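Local atomic coordinates of uncharacterized protein (Pyrobaculum aerophilum, PDB entry 2ZYZ), a protein that is probably the structural subunit of an archaeal splicing endonuclease and may take part in binding nucleic acid. Residues V67-Q70 with T71-S74. Numbering follows the deposited sequence.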
loop_
_atom_site.group_PDB
_atom_site.type_symbol
_atom_site.label_atom_id
_atom_site.label_comp_id
_atom_site.label_asym_id
_atom_site.label_seq_id
_atom_site.Cartn_x
_atom_site.Cartn_y
_atom_site.Cartn_z
ATOM N N VAL C 67 -4.541 5.941 13.868
ATOM C CA VAL C 67 -5.684 6.715 14.347
ATOM C C VAL C 67 -6.968 6.228 13.686
ATOM O O VAL C 67 -7.013 6.062 12.467
ATOM C CB VAL C 67 -5.507 8.218 14.065
ATOM C CG1 VAL C 67 -4.107 8.668 14.448
ATOM C CG2 VAL C 67 -5.792 8.519 12.601
ATOM N N THR C 68 -8.011 5.995 14.480
ATOM C CA THR C 68 -9.235 5.493 13.915
ATOM C C THR C 68 -9.816 6.342 12.782
ATOM O O THR C 68 -9.637 7.484 12.699
ATOM C CB THR C 68 -10.332 5.325 14.961
ATOM O OG1 THR C 68 -10.766 6.588 15.357
ATOM C CG2 THR C 68 -9.850 4.550 16.160
ATOM N N ILE C 69 -10.596 5.736 11.925
ATOM C CA ILE C 69 -11.250 6.496 10.926
ATOM C C ILE C 69 -12.198 7.551 11.489
ATOM O O ILE C 69 -12.314 8.630 10.986
ATOM C CB ILE C 69 -11.900 5.618 9.864
ATOM C CG1 ILE C 69 -12.346 6.452 8.680
ATOM C CG2 ILE C 69 -12.995 4.785 10.415
ATOM C CD1 ILE C 69 -11.230 7.115 8.065
ATOM N N GLN C 70 -12.838 7.230 12.592
ATOM C CA GLN C 70 -13.676 8.183 13.241
ATOM C C GLN C 70 -12.909 9.416 13.675
ATOM O O GLN C 70 -13.353 10.493 13.518
ATOM C CB GLN C 70 -14.353 7.536 14.414
ATOM C CG GLN C 70 -15.369 6.497 14.019
ATOM C CD GLN C 70 -14.818 5.072 13.757
ATOM O OE1 GLN C 70 -13.732 4.698 14.178
ATOM N NE2 GLN C 70 -15.607 4.284 13.048
ATOM N N THR C 71 -11.716 9.222 14.198
ATOM C CA THR C 71 -10.926 10.330 14.618
ATOM C C THR C 71 -10.597 11.232 13.455
ATOM O O THR C 71 -10.723 12.387 13.533
ATOM C CB THR C 71 -9.648 9.854 15.262
ATOM O OG1 THR C 71 -9.954 9.254 16.501
ATOM C CG2 THR C 71 -8.737 10.973 15.507
ATOM N N LEU C 72 -10.161 10.664 12.362
ATOM C CA LEU C 72 -9.860 11.453 11.205
ATOM C C LEU C 72 -11.087 12.164 10.653
ATOM O O LEU C 72 -11.034 13.287 10.307
ATOM C CB LEU C 72 -9.135 10.616 10.148
ATOM C CG LEU C 72 -8.738 11.294 8.851
ATOM C CD1 LEU C 72 -7.755 12.349 9.050
ATOM C CD2 LEU C 72 -8.237 10.266 7.909
ATOM N N LEU C 73 -12.203 11.474 10.601
ATOM C CA LEU C 73 -13.407 12.101 10.146
ATOM C C LEU C 73 -13.799 13.259 11.028
ATOM O O LEU C 73 -14.244 14.235 10.560
ATOM C CB LEU C 73 -14.558 11.137 10.005
ATOM C CG LEU C 73 -14.386 10.102 8.912
ATOM C CD1 LEU C 73 -15.466 9.056 8.893
ATOM C CD2 LEU C 73 -14.237 10.753 7.582
ATOM N N SER C 74 -13.605 13.112 12.305
ATOM C CA SER C 74 -13.896 14.200 13.203
ATOM C C SER C 74 -13.065 15.453 12.898
ATOM O O SER C 74 -13.540 16.508 12.934
ATOM C CB SER C 74 -13.643 13.751 14.625
ATOM O OG SER C 74 -13.896 14.785 15.497
HETATM O O HOH W 1 -7.793 7.459 17.112
#
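The hydroxyl of Thr68 turns in at the N-terminal end of helix 69-81 to meet that of Thr71, the two side chains crossing at about a right angle. A hydrogen bond of 3.0 Å joins Thr68 OG1 to Thr71 OG1. Thr68 sits at the N-cap, and its chi1 of 71° places OG1 between its own N and carbonyl carbon, 3.0 Å from the backbone N of Thr71. A water bridges the two residues: it accepts from Thr68 N at 3.0 Å and is hydrogen-bonded to Thr71 OG1. The hydroxyl of Thr71 therefore has two partners, while its methyl CG2 lies near CB of Val67; both residues also touch Tyr59 of strand 55-62.

Behind the cap the regular i to i+4 bonds of the helix begin with Leu72 N bonding to Thr68 O at 3.2 Å, followed by Leu73 N to Ile69 O and Ser74 N to Gln70 O. On another side of the helix, Ile69 carries CG1 anti to its backbone N (chi1 -169°), and this branch runs past Leu73, with Ile69 CG1 4.1 Å from Leu73 CD1. Ile69 CD1, the end of the chain, lies 4.3 Å from Leu72 CD2. All three side chains pack on apolar residues of a neighbouring subunit that is a different protein, to which Gln70 NE2 also hydrogen-bonds. The arrangement is a threonine N-cap opening the helix of a beta-alpha-beta crossover between strands 55-62 and 86-91, here set against a subunit interface.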